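Local coordinates for protein vanadium-dependent bromoperoxidase (Corallina officinalis, PDB 1QHB) that catalyses the hydrogen peroxide-dependent bromination of organic substrates, using vanadate as cofactor, and works as a homododecamer that also binds calcium, important for its stability, at residues A[406-411]-A[473-478]; A[119-124]-A[304-309]; A[161-166]-A[466-471]; A[106-111]-A[298-303]. All coordinates share one frame; numbering follows the deposited sequence.

In the fold
Contact 1 lies on the same side of the chain's centre as each of the others and touches all three. Contacts 1 and 2 have centres about 12 Å apart, contacts 1 and 3 about 11 Å, and contacts 2 and 4 about 11 Å. Contacts 1 and 3 share the loop between helices 439-456 and 484-499. Contacts 2 and 4 meet where helix 295-302 runs out into the loop 304-309. Along the chain the first segments come in the order 106-111, 119-124, 161-166 and 406-411. Contact 4 crosses contact 2, and contact 3 crosses the other three. Contact 1 forms part of the anion pocket; contacts 2 and 3 pack near it, and contact 4 lies farther out.

Contact 1: A[406-411]-A[473-478]; sequences RPEATG and EGSPFH. With PO4 (phosphate ion), chain G.
R406 has CG beside its backbone N (chi1 -70°) and bends at chi2 (-88°), which carries its guanidinium along S475 to H478 and the phosphate. This is the anion pocket of the vanadium haloperoxidase fold, with phosphate in the vanadate site. R406 NE gives a 2.8 Å bond to H478 O, with the acceptor in the guanidinium plane. R406 NH2 reaches H478 O at 2.9 Å, but from above the carbonyl plane. R406 NH1 bonds phosphate O1 at 2.8 Å, helped by NH2 to O1. P476 CD lies over one guanidinium face. With a leucine here, H478 O would probably lose both of these donors and the phosphate one of its cationic partners. H478, probably an active-site residue, also bonds K398 through ND1. Beside this, E408 OE1 takes the backbone N of S475 on the syn side, 2.9 Å away. E408 OE2 forms a salt bridge with K59. E408 OE1 also stands 3.6 Å from G474 CA.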
loop_
_atom_site.group_PDB
_atom_site.type_symbol
_atom_site.label_atom_id
_atom_site.label_comp_id
_atom_site.label_asym_id
_atom_site.label_seq_id
_atom_site.Cartn_x
_atom_site.Cartn_y
_atom_site.Cartn_z
ATOM N N ARG A 406 -45.828 -18.360 12.671
ATOM C CA ARG A 406 -46.610 -17.357 13.420
ATOM C C ARG A 406 -47.552 -18.094 14.365
ATOM O O ARG A 406 -47.865 -19.270 14.182
ATOM C CB ARG A 406 -47.363 -16.476 12.424
ATOM C CG ARG A 406 -46.455 -15.538 11.606
ATOM C CD ARG A 406 -46.267 -14.219 12.376
ATOM N NE ARG A 406 -45.554 -13.265 11.511
ATOM C CZ ARG A 406 -45.494 -11.971 11.712
ATOM N NH1 ARG A 406 -46.096 -11.392 12.744
ATOM N NH2 ARG A 406 -44.836 -11.189 10.879
ATOM N N PRO A 407 -48.019 -17.425 15.413
ATOM C CA PRO A 407 -48.960 -17.975 16.393
ATOM C C PRO A 407 -50.203 -18.592 15.806
ATOM O O PRO A 407 -50.689 -19.630 16.264
ATOM C CB PRO A 407 -49.312 -16.770 17.283
ATOM C CG PRO A 407 -48.107 -15.881 17.156
ATOM C CD PRO A 407 -47.640 -16.010 15.725
ATOM N N GLU A 408 -50.774 -18.050 14.721
ATOM C CA GLU A 408 -51.933 -18.652 14.102
ATOM C C GLU A 408 -51.647 -20.045 13.575
ATOM O O GLU A 408 -52.526 -20.941 13.732
ATOM C CB GLU A 408 -52.440 -17.779 12.950
ATOM C CG GLU A 408 -51.515 -17.762 11.731
ATOM C CD GLU A 408 -51.745 -16.499 10.945
ATOM O OE1 GLU A 408 -51.907 -15.382 11.545
ATOM O OE2 GLU A 408 -51.754 -16.609 9.718
ATOM N N ALA A 409 -50.454 -20.313 13.055
ATOM C CA ALA A 409 -50.109 -21.659 12.559
ATOM C C ALA A 409 -50.032 -22.631 13.716
ATOM O O ALA A 409 -50.421 -23.795 13.636
ATOM C CB ALA A 409 -48.757 -21.572 11.857
ATOM N N THR A 410 -49.504 -22.163 14.855
ATOM C CA THR A 410 -49.427 -22.997 16.045
ATOM C C THR A 410 -50.828 -23.362 16.529
ATOM O O THR A 410 -51.027 -24.495 16.999
ATOM C CB THR A 410 -48.657 -22.308 17.178
ATOM O OG1 THR A 410 -47.340 -21.987 16.703
ATOM C CG2 THR A 410 -48.451 -23.307 18.343
ATOM N N GLY A 411 -51.767 -22.399 16.440
ATOM C CA GLY A 411 -53.153 -22.680 16.860
ATOM C C GLY A 411 -53.729 -23.716 15.876
ATOM O O GLY A 411 -54.438 -24.625 16.250
ATOM N N GLU A 473 -56.791 -10.922 7.764
ATOM C CA GLU A 473 -55.738 -11.660 7.072
ATOM C C GLU A 473 -54.795 -12.358 8.038
ATOM O O GLU A 473 -53.871 -13.034 7.569
ATOM C CB GLU A 473 -54.870 -10.685 6.218
ATOM C CG GLU A 473 -53.934 -9.770 6.991
ATOM C CD GLU A 473 -54.589 -8.526 7.583
ATOM O OE1 GLU A 473 -55.842 -8.418 7.667
ATOM O OE2 GLU A 473 -53.852 -7.600 7.994
ATOM N N GLY A 474 -54.982 -12.207 9.358
ATOM C CA GLY A 474 -54.006 -12.789 10.294
ATOM C C GLY A 474 -52.677 -11.998 10.205
ATOM O O GLY A 474 -52.591 -10.772 10.044
ATOM N N SER A 475 -51.575 -12.723 10.375
ATOM C CA SER A 475 -50.278 -12.075 10.380
ATOM C C SER A 475 -49.870 -11.633 8.986
ATOM O O SER A 475 -50.354 -12.166 8.002
ATOM C CB SER A 475 -49.193 -13.066 10.820
ATOM O OG SER A 475 -49.009 -13.941 9.723
ATOM N N PRO A 476 -48.936 -10.701 8.940
ATOM C CA PRO A 476 -48.294 -10.281 7.709
ATOM C C PRO A 476 -47.603 -11.483 7.048
ATOM O O PRO A 476 -47.408 -12.574 7.607
ATOM C CB PRO A 476 -47.197 -9.338 8.184
ATOM C CG PRO A 476 -47.695 -8.811 9.509
ATOM C CD PRO A 476 -48.298 -10.071 10.143
ATOM N N PHE A 477 -47.180 -11.275 5.799
ATOM C CA PHE A 477 -46.533 -12.355 5.060
ATOM C C PHE A 477 -45.038 -12.494 5.306
ATOM O O PHE A 477 -44.271 -12.418 4.360
ATOM C CB PHE A 477 -46.835 -12.191 3.566
ATOM C CG PHE A 477 -47.697 -13.343 3.085
ATOM C CD1 PHE A 477 -49.006 -13.479 3.488
ATOM C CD2 PHE A 477 -47.208 -14.223 2.139
ATOM C CE1 PHE A 477 -49.778 -14.501 2.982
ATOM C CE2 PHE A 477 -47.977 -15.242 1.620
ATOM C CZ PHE A 477 -49.269 -15.386 2.078
ATOM N N HIS A 478 -44.653 -12.677 6.572
ATOM C CA HIS A 478 -43.247 -12.878 6.921
ATOM C C HIS A 478 -43.226 -13.530 8.310
ATOM O O HIS A 478 -44.128 -13.400 9.135
ATOM C CB HIS A 478 -42.417 -11.624 6.793
ATOM C CG HIS A 478 -42.971 -10.386 7.437
ATOM N ND1 HIS A 478 -42.816 -10.068 8.772
ATOM C CD2 HIS A 478 -43.722 -9.389 6.846
ATOM C CE1 HIS A 478 -43.432 -8.906 8.964
ATOM N NE2 HIS A 478 -43.994 -8.479 7.832
HETATM P P PO4 G . -44.509 -7.579 12.485
HETATM O O1 PO4 G . -45.584 -8.607 12.470
HETATM O O2 PO4 G . -44.562 -6.740 13.716
HETATM O O3 PO4 G . -44.636 -6.732 11.287
HETATM O O4 PO4 G . -43.203 -8.338 12.468
#

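Contact 2: A[119-124]-A[304-309]; sequences EVRGWE and AADFRG
Segment 304-309 begins in the Schellman motif that ends helix 295-302, with A304 as its C-prime residue at positive phi. Two backbone bonds join it to segment 119-124. D306 N donates to E119 O at 3.0 Å, and R121 N donates weakly to A304 O. V120 CA also approaches A304 O, at 3.3 Å, and the CB atoms of V120 and A304 make apolar contact. Among charged groups, R121 and R308 stack their guanidiniums, planes 22° apart. Bends at chi3 in R121 (-59°) and R308 (-66°) lay the groups together, with R121 NE over the centre of the R308 guanidinium and R308 CD over that of R121. D306 probably eases this like-charge pairing by holding R308 side-on, and E124 forms a salt bridge with R121. R308 also pairs with D369 of a neighbouring subunit, and W123 and E124 extend a parallel ladder into that chain. D306 closes an Asx turn: its OD1 accepts R308 N at 3.1 Å and R308 NE at 3.0 Å, from opposite faces of the carboxylate plane.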
loop_
_atom_site.group_PDB
_atom_site.type_symbol
_atom_site.label_atom_id
_atom_site.label_comp_id
_atom_site.label_asym_id
_atom_site.label_seq_id
_atom_site.Cartn_x
_atom_site.Cartn_y
_atom_site.Cartn_z
ATOM N N GLU A 119 -57.726 -13.268 -4.533
ATOM C CA GLU A 119 -56.492 -13.592 -5.207
ATOM C C GLU A 119 -55.449 -13.810 -4.089
ATOM O O GLU A 119 -55.831 -13.680 -2.931
ATOM C CB GLU A 119 -56.046 -12.491 -6.148
ATOM C CG GLU A 119 -56.206 -12.871 -7.618
ATOM C CD GLU A 119 -55.361 -14.061 -8.053
ATOM O OE1 GLU A 119 -54.516 -14.552 -7.275
ATOM O OE2 GLU A 119 -55.584 -14.519 -9.201
ATOM N N VAL A 120 -54.221 -14.125 -4.464
ATOM C CA VAL A 120 -53.150 -14.394 -3.548
ATOM C C VAL A 120 -52.341 -13.162 -3.170
ATOM O O VAL A 120 -52.359 -12.181 -3.909
ATOM C CB VAL A 120 -52.142 -15.429 -4.116
ATOM C CG1 VAL A 120 -52.880 -16.724 -4.407
ATOM C CG2 VAL A 120 -51.462 -14.904 -5.367
ATOM N N ARG A 121 -51.636 -13.227 -2.043
ATOM C CA ARG A 121 -50.748 -12.098 -1.681
ATOM C C ARG A 121 -49.346 -12.709 -1.645
ATOM O O ARG A 121 -49.266 -13.915 -1.419
ATOM C CB ARG A 121 -51.148 -11.401 -0.368
ATOM C CG ARG A 121 -51.269 -12.335 0.817
ATOM C CD ARG A 121 -51.711 -11.615 2.082
ATOM N NE ARG A 121 -50.772 -10.544 2.440
ATOM C CZ ARG A 121 -50.514 -10.087 3.648
ATOM N NH1 ARG A 121 -51.119 -10.606 4.718
ATOM N NH2 ARG A 121 -49.630 -9.083 3.711
ATOM N N GLY A 122 -48.269 -11.949 -1.858
ATOM C CA GLY A 122 -46.927 -12.484 -1.867
ATOM C C GLY A 122 -46.101 -12.146 -0.639
ATOM O O GLY A 122 -46.555 -11.407 0.242
ATOM N N TRP A 123 -44.905 -12.744 -0.552
ATOM C CA TRP A 123 -44.051 -12.511 0.630
ATOM C C TRP A 123 -43.523 -11.090 0.620
ATOM O O TRP A 123 -43.359 -10.627 -0.494
ATOM C CB TRP A 123 -42.921 -13.523 0.689
ATOM C CG TRP A 123 -43.492 -14.911 0.838
ATOM C CD1 TRP A 123 -43.918 -15.486 1.985
ATOM C CD2 TRP A 123 -43.677 -15.873 -0.203
ATOM N NE1 TRP A 123 -44.370 -16.773 1.747
ATOM C CE2 TRP A 123 -44.214 -17.021 0.406
ATOM C CE3 TRP A 123 -43.413 -15.891 -1.567
ATOM C CZ2 TRP A 123 -44.528 -18.180 -0.316
ATOM C CZ3 TRP A 123 -43.705 -17.049 -2.267
ATOM C CH2 TRP A 123 -44.267 -18.173 -1.650
ATOM N N GLU A 124 -43.342 -10.475 1.799
ATOM C CA GLU A 124 -42.911 -9.076 1.783
ATOM C C GLU A 124 -41.418 -8.945 1.988
ATOM O O GLU A 124 -40.900 -9.176 3.093
ATOM C CB GLU A 124 -43.702 -8.303 2.880
ATOM C CG GLU A 124 -45.212 -8.598 2.763
ATOM C CD GLU A 124 -46.075 -8.057 3.874
ATOM O OE1 GLU A 124 -46.223 -6.808 3.942
ATOM O OE2 GLU A 124 -46.636 -8.823 4.707
ATOM N N ALA A 304 -52.499 -18.222 1.346
ATOM C CA ALA A 304 -52.389 -16.913 0.740
ATOM C C ALA A 304 -53.637 -16.124 0.318
ATOM O O ALA A 304 -53.515 -15.027 -0.304
ATOM C CB ALA A 304 -51.375 -16.979 -0.425
ATOM N N ALA A 305 -54.826 -16.565 0.725
ATOM C CA ALA A 305 -56.018 -15.783 0.332
ATOM C C ALA A 305 -55.884 -14.356 0.857
ATOM O O ALA A 305 -55.638 -14.114 2.041
ATOM C CB ALA A 305 -57.272 -16.511 0.798
ATOM N N ASP A 306 -56.102 -13.341 -0.013
ATOM C CA ASP A 306 -55.877 -11.986 0.421
ATOM C C ASP A 306 -57.133 -11.413 1.068
ATOM O O ASP A 306 -57.993 -10.829 0.399
ATOM C CB ASP A 306 -55.404 -11.101 -0.729
ATOM C CG ASP A 306 -54.849 -9.794 -0.211
ATOM O OD1 ASP A 306 -54.965 -9.530 1.028
ATOM O OD2 ASP A 306 -54.263 -9.064 -1.014
ATOM N N PHE A 307 -57.245 -11.513 2.375
ATOM C CA PHE A 307 -58.352 -10.975 3.118
ATOM C C PHE A 307 -58.091 -9.569 3.636
ATOM O O PHE A 307 -58.890 -9.158 4.479
ATOM C CB PHE A 307 -58.634 -11.867 4.334
ATOM C CG PHE A 307 -59.637 -12.934 4.084
ATOM C CD1 PHE A 307 -60.999 -12.684 4.153
ATOM C CD2 PHE A 307 -59.211 -14.238 3.776
ATOM C CE1 PHE A 307 -61.902 -13.717 3.936
ATOM C CE2 PHE A 307 -60.091 -15.261 3.525
ATOM C CZ PHE A 307 -61.447 -14.986 3.630
ATOM N N ARG A 308 -57.014 -8.880 3.250
ATOM C CA ARG A 308 -56.747 -7.566 3.778
ATOM C C ARG A 308 -57.892 -6.604 3.517
ATOM O O ARG A 308 -58.347 -6.412 2.381
ATOM C CB ARG A 308 -55.439 -6.946 3.192
ATOM C CG ARG A 308 -54.219 -7.667 3.764
ATOM C CD ARG A 308 -52.894 -7.230 3.151
ATOM N NE ARG A 308 -52.804 -7.597 1.741
ATOM C CZ ARG A 308 -51.815 -7.335 0.923
ATOM N NH1 ARG A 308 -50.758 -6.639 1.321
ATOM N NH2 ARG A 308 -51.915 -7.746 -0.353
ATOM N N GLY A 309 -58.295 -5.840 4.536
ATOM C CA GLY A 309 -59.277 -4.798 4.345
ATOM C C GLY A 309 -60.661 -5.280 4.634
ATOM O O GLY A 309 -61.593 -4.531 4.380
#

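Contact 3: A[161-166]-A[466-471]; sequences ELYLMA and LLPMAF
Y163 and L467 form the centre of this buried apolar contact between helix 153-167 and an irregular loop. L467 lays CD1 over one face of the Y163 ring. The methyl carbon is 4.2 Å from the ring centroid and 25° off the normal, a CH-pi contact offset toward the rim. L467 CG stands opposite its own backbone N (chi1 171°), and the branch beyond it turns CD1 to the helix. There the same methyl packs against L162 O at 3.5 Å and against L162 CB at 4.1 Å. It also touches A166 CB. The edge of the tyrosine ring meets the loop backbone: Y163 CE1 is 3.7 Å from L466 O, which lies near the ring plane. L467 CA is also 3.7 Å from Y163 CE1, but off that plane, on the side of CD1. One turn along the helix, A166 CB rests on P468 CD at 3.9 Å. At its polar end, Y163 OH bonds F465 O, next to the loop segment. Around the pair, helix 439-456 packs on Y163, helix 407-422 touches Y163 and L162 through I414 and P407, and helix 530-548 touches L162 through N546.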
loop_
_atom_site.group_PDB
_atom_site.type_symbol
_atom_site.label_atom_id
_atom_site.label_comp_id
_atom_site.label_asym_id
_atom_site.label_seq_id
_atom_site.Cartn_x
_atom_site.Cartn_y
_atom_site.Cartn_z
ATOM N N GLU A 161 -50.963 -17.504 27.044
ATOM C CA GLU A 161 -51.145 -16.060 27.135
ATOM C C GLU A 161 -51.815 -15.476 25.920
ATOM O O GLU A 161 -52.650 -14.557 26.081
ATOM C CB GLU A 161 -49.785 -15.405 27.384
ATOM C CG GLU A 161 -49.819 -13.874 27.312
ATOM C CD GLU A 161 -48.463 -13.299 27.647
ATOM O OE1 GLU A 161 -47.539 -13.629 26.869
ATOM O OE2 GLU A 161 -48.370 -12.555 28.647
ATOM N N LEU A 162 -51.541 -15.944 24.714
ATOM C CA LEU A 162 -52.180 -15.397 23.509
ATOM C C LEU A 162 -53.635 -15.788 23.400
ATOM O O LEU A 162 -54.428 -15.002 22.816
ATOM C CB LEU A 162 -51.500 -15.902 22.218
ATOM C CG LEU A 162 -50.048 -15.515 21.992
ATOM C CD1 LEU A 162 -49.480 -16.091 20.706
ATOM C CD2 LEU A 162 -49.900 -14.008 22.010
ATOM N N TYR A 163 -53.989 -17.013 23.808
ATOM C CA TYR A 163 -55.421 -17.404 23.745
ATOM C C TYR A 163 -56.221 -16.568 24.742
ATOM O O TYR A 163 -57.326 -16.085 24.464
ATOM C CB TYR A 163 -55.588 -18.875 24.126
ATOM C CG TYR A 163 -55.465 -19.862 22.970
ATOM C CD1 TYR A 163 -56.447 -19.974 22.010
ATOM C CD2 TYR A 163 -54.419 -20.750 22.930
ATOM C CE1 TYR A 163 -56.370 -20.875 20.966
ATOM C CE2 TYR A 163 -54.314 -21.678 21.912
ATOM C CZ TYR A 163 -55.280 -21.715 20.940
ATOM O OH TYR A 163 -55.136 -22.634 19.929
ATOM N N LEU A 164 -55.695 -16.282 25.905
ATOM C CA LEU A 164 -56.385 -15.466 26.910
ATOM C C LEU A 164 -56.487 -14.018 26.471
ATOM O O LEU A 164 -57.518 -13.374 26.737
ATOM C CB LEU A 164 -55.727 -15.575 28.282
ATOM C CG LEU A 164 -55.914 -16.986 28.867
ATOM C CD1 LEU A 164 -54.850 -17.249 29.898
ATOM C CD2 LEU A 164 -57.324 -17.112 29.493
ATOM N N MET A 165 -55.489 -13.528 25.708
ATOM C CA MET A 165 -55.582 -12.169 25.214
ATOM C C MET A 165 -56.702 -12.125 24.179
ATOM O O MET A 165 -57.380 -11.134 24.120
ATOM C CB MET A 165 -54.328 -11.696 24.517
ATOM C CG MET A 165 -53.196 -11.392 25.488
ATOM S SD MET A 165 -51.703 -11.181 24.489
ATOM C CE MET A 165 -50.682 -10.336 25.704
ATOM N N ALA A 166 -56.806 -13.173 23.364
ATOM C CA ALA A 166 -57.878 -13.205 22.363
ATOM C C ALA A 166 -59.242 -13.291 23.048
ATOM O O ALA A 166 -60.180 -12.638 22.579
ATOM C CB ALA A 166 -57.649 -14.407 21.489
ATOM N N LEU A 466 -58.756 -23.037 17.029
ATOM C CA LEU A 466 -57.912 -22.041 16.456
ATOM C C LEU A 466 -57.801 -20.779 17.313
ATOM O O LEU A 466 -58.700 -20.425 18.086
ATOM C CB LEU A 466 -58.479 -21.658 15.092
ATOM C CG LEU A 466 -58.554 -22.857 14.126
ATOM C CD1 LEU A 466 -59.500 -22.446 13.006
ATOM C CD2 LEU A 466 -57.184 -23.282 13.645
ATOM N N LEU A 467 -56.661 -20.083 17.158
ATOM C CA LEU A 467 -56.490 -18.828 17.911
ATOM C C LEU A 467 -57.244 -17.751 17.147
ATOM O O LEU A 467 -56.984 -17.473 15.969
ATOM C CB LEU A 467 -54.973 -18.545 17.988
ATOM C CG LEU A 467 -54.577 -17.173 18.546
ATOM C CD1 LEU A 467 -54.743 -17.103 20.040
ATOM C CD2 LEU A 467 -53.097 -16.880 18.271
ATOM N N PRO A 468 -58.215 -17.096 17.765
ATOM C CA PRO A 468 -58.985 -16.044 17.134
ATOM C C PRO A 468 -58.052 -14.907 16.754
ATOM O O PRO A 468 -57.301 -14.432 17.596
ATOM C CB PRO A 468 -60.061 -15.677 18.145
ATOM C CG PRO A 468 -60.111 -16.808 19.143
ATOM C CD PRO A 468 -58.677 -17.327 19.175
ATOM N N MET A 469 -58.106 -14.435 15.494
ATOM C CA MET A 469 -57.261 -13.340 15.074
ATOM C C MET A 469 -57.971 -12.013 15.178
ATOM O O MET A 469 -59.147 -11.920 14.907
ATOM C CB MET A 469 -56.743 -13.570 13.642
ATOM C CG MET A 469 -56.005 -14.905 13.505
ATOM S SD MET A 469 -54.564 -14.956 14.632
ATOM C CE MET A 469 -53.614 -13.918 13.643
ATOM N N ALA A 470 -57.296 -10.902 15.508
ATOM C CA ALA A 470 -57.980 -9.615 15.490
ATOM C C ALA A 470 -58.049 -9.080 14.059
ATOM O O ALA A 470 -58.865 -8.183 13.780
ATOM C CB ALA A 470 -57.366 -8.536 16.347
ATOM N N PHE A 471 -57.235 -9.620 13.167
ATOM C CA PHE A 471 -57.118 -9.109 11.797
ATOM C C PHE A 471 -57.632 -10.152 10.827
ATOM O O PHE A 471 -57.340 -11.324 10.977
ATOM C CB PHE A 471 -55.673 -8.769 11.486
ATOM C CG PHE A 471 -54.882 -7.876 12.389
ATOM C CD1 PHE A 471 -55.457 -6.907 13.183
ATOM C CD2 PHE A 471 -53.486 -8.001 12.418
ATOM C CE1 PHE A 471 -54.692 -6.073 13.974
ATOM C CE2 PHE A 471 -52.700 -7.164 13.206
ATOM C CZ PHE A 471 -53.310 -6.195 13.990
#

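Contact 4: A[106-111]-A[298-303]; sequences PIWRSD and FLDVQD
An aspartate on helix 295-302 meets the N-terminal end of helix 111-115 here, where S110 is the N-cap residue. R109 and S110 turn their backbone N atoms to the D300 carboxylate. R109 N bonds D300 OD1 at 2.8 Å, nearly straight at 166°. S110 N bonds D300 OD2 at 2.7 Å, and each oxygen uses its syn lone pair. S110 OG also donates to D300 OD2, at 2.6 Å and nearly along its C-O axis, while the same hydroxyl accepts A113 N to cap the helix. D300 CG stands beside its own backbone N (chi1 -74°), which turns the carboxylate to the loop. The W108 ring crosses the D300 side chain obliquely, its plane 68° from the carboxylate. D303 O meets that ring at its edge, 3.5 Å from W108 CZ3. W108 NE1 bonds L118 O. The extended R109 chain runs past L299, with R109 CD 3.8 Å from L299 CD1, and ends in a salt bridge with D303. R109 NH1 is 2.9 Å from D303 OD2, though the hydrogen bond itself is weak. R109 NH2 pairs with D65, and D303 OD1 takes H63 N. Replacing D300 by alanine is likely to strand the R109 and S110 backbone N atoms and take away the acceptor of the S110 hydroxyl. Three N-H or O-H donors on one buried carboxylate are likely to favour its charged form, which would also suit the N-terminus of helix 111-115.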
loop_
_atom_site.group_PDB
_atom_site.type_symbol
_atom_site.label_atom_id
_atom_site.label_comp_id
_atom_site.label_asym_id
_atom_site.label_seq_id
_atom_site.Cartn_x
_atom_site.Cartn_y
_atom_site.Cartn_z
ATOM N N PRO A 106 -57.638 -18.761 -8.067
ATOM C CA PRO A 106 -57.394 -19.801 -7.093
ATOM C C PRO A 106 -58.679 -20.501 -6.709
ATOM O O PRO A 106 -59.817 -20.042 -6.722
ATOM C CB PRO A 106 -56.736 -19.106 -5.909
ATOM C CG PRO A 106 -56.470 -17.714 -6.335
ATOM C CD PRO A 106 -57.289 -17.421 -7.549
ATOM N N ILE A 107 -58.512 -21.792 -6.373
ATOM C CA ILE A 107 -59.648 -22.568 -5.898
ATOM C C ILE A 107 -59.459 -22.708 -4.387
ATOM O O ILE A 107 -58.492 -23.321 -3.898
ATOM C CB ILE A 107 -59.791 -23.939 -6.578
ATOM C CG1 ILE A 107 -59.966 -23.704 -8.089
ATOM C CG2 ILE A 107 -60.961 -24.704 -5.995
ATOM C CD1 ILE A 107 -59.767 -24.960 -8.912
ATOM N N TRP A 108 -60.336 -22.063 -3.631
ATOM C CA TRP A 108 -60.173 -22.004 -2.194
ATOM C C TRP A 108 -61.016 -23.084 -1.545
ATOM O O TRP A 108 -61.939 -23.525 -2.251
ATOM C CB TRP A 108 -60.650 -20.632 -1.681
ATOM C CG TRP A 108 -59.857 -19.504 -2.268
ATOM C CD1 TRP A 108 -60.311 -18.532 -3.102
ATOM C CD2 TRP A 108 -58.478 -19.220 -2.018
ATOM N NE1 TRP A 108 -59.286 -17.669 -3.439
ATOM C CE2 TRP A 108 -58.151 -18.072 -2.749
ATOM C CE3 TRP A 108 -57.488 -19.844 -1.254
ATOM C CZ2 TRP A 108 -56.864 -17.517 -2.761
ATOM C CZ3 TRP A 108 -56.221 -19.324 -1.268
ATOM C CH2 TRP A 108 -55.924 -18.171 -2.017
ATOM N N ARG A 109 -60.800 -23.373 -0.280
ATOM C CA ARG A 109 -61.634 -24.340 0.416
ATOM C C ARG A 109 -62.932 -23.707 0.914
ATOM O O ARG A 109 -64.006 -24.335 0.920
ATOM C CB ARG A 109 -60.899 -24.893 1.647
ATOM C CG ARG A 109 -59.666 -25.736 1.275
ATOM C CD ARG A 109 -58.928 -26.110 2.583
ATOM N NE ARG A 109 -58.010 -27.217 2.275
ATOM C CZ ARG A 109 -56.760 -27.113 1.854
ATOM N NH1 ARG A 109 -56.198 -25.908 1.718
ATOM N NH2 ARG A 109 -56.089 -28.232 1.607
ATOM N N SER A 110 -62.865 -22.476 1.434
ATOM C CA SER A 110 -64.054 -21.864 2.000
ATOM C C SER A 110 -64.956 -21.164 0.993
ATOM O O SER A 110 -64.557 -20.641 -0.030
ATOM C CB SER A 110 -63.661 -20.887 3.124
ATOM O OG SER A 110 -63.118 -19.701 2.590
ATOM N N ASP A 111 -66.257 -21.277 1.302
ATOM C CA ASP A 111 -67.308 -20.616 0.522
ATOM C C ASP A 111 -67.078 -19.122 0.509
ATOM O O ASP A 111 -67.095 -18.461 -0.539
ATOM C CB ASP A 111 -68.661 -20.947 1.152
ATOM C CG ASP A 111 -69.047 -22.412 0.959
ATOM O OD1 ASP A 111 -68.475 -23.066 0.058
ATOM O OD2 ASP A 111 -69.929 -22.926 1.694
ATOM N N PHE A 298 -59.237 -20.407 7.760
ATOM C CA PHE A 298 -57.865 -20.404 8.260
ATOM C C PHE A 298 -56.901 -21.054 7.257
ATOM O O PHE A 298 -55.883 -20.453 6.915
ATOM C CB PHE A 298 -57.839 -21.126 9.597
ATOM C CG PHE A 298 -56.440 -21.527 10.018
ATOM C CD1 PHE A 298 -55.652 -20.637 10.750
ATOM C CD2 PHE A 298 -55.932 -22.784 9.675
ATOM C CE1 PHE A 298 -54.364 -21.020 11.138
ATOM C CE2 PHE A 298 -54.644 -23.134 10.029
ATOM C CZ PHE A 298 -53.866 -22.255 10.762
ATOM N N LEU A 299 -57.271 -22.173 6.625
ATOM C CA LEU A 299 -56.390 -22.826 5.645
ATOM C C LEU A 299 -56.270 -22.008 4.394
ATOM O O LEU A 299 -55.158 -21.894 3.875
ATOM C CB LEU A 299 -56.894 -24.215 5.319
ATOM C CG LEU A 299 -56.880 -25.210 6.482
ATOM C CD1 LEU A 299 -57.598 -26.508 6.072
ATOM C CD2 LEU A 299 -55.456 -25.549 6.881
ATOM N N ASP A 300 -57.361 -21.333 3.984
ATOM C CA ASP A 300 -57.251 -20.447 2.820
ATOM C C ASP A 300 -56.265 -19.332 3.086
ATOM O O ASP A 300 -55.529 -18.881 2.207
ATOM C CB ASP A 300 -58.640 -19.824 2.494
ATOM C CG ASP A 300 -59.532 -20.889 1.851
ATOM O OD1 ASP A 300 -59.013 -21.876 1.269
ATOM O OD2 ASP A 300 -60.784 -20.772 1.969
ATOM N N VAL A 301 -56.320 -18.745 4.279
ATOM C CA VAL A 301 -55.381 -17.672 4.646
ATOM C C VAL A 301 -53.973 -18.264 4.685
ATOM O O VAL A 301 -53.093 -17.658 4.113
ATOM C CB VAL A 301 -55.744 -17.023 5.984
ATOM C CG1 VAL A 301 -54.680 -16.023 6.441
ATOM C CG2 VAL A 301 -57.102 -16.322 5.920
ATOM N N GLN A 302 -53.751 -19.467 5.197
ATOM C CA GLN A 302 -52.426 -20.091 5.155
ATOM C C GLN A 302 -51.963 -20.328 3.736
ATOM O O GLN A 302 -50.766 -20.268 3.456
ATOM C CB GLN A 302 -52.388 -21.413 5.959
ATOM C CG GLN A 302 -52.769 -21.152 7.406
ATOM C CD GLN A 302 -52.110 -19.949 8.052
ATOM O OE1 GLN A 302 -50.890 -19.917 8.183
ATOM N NE2 GLN A 302 -52.884 -18.970 8.504
ATOM N N ASP A 303 -52.916 -20.535 2.812
ATOM C CA ASP A 303 -52.621 -20.691 1.397
ATOM C C ASP A 303 -52.643 -19.354 0.653
ATOM O O ASP A 303 -52.787 -19.315 -0.579
ATOM C CB ASP A 303 -53.674 -21.632 0.783
ATOM C CG ASP A 303 -53.488 -23.074 1.100
ATOM O OD1 ASP A 303 -52.470 -23.544 1.677
ATOM O OD2 ASP A 303 -54.428 -23.844 0.766
#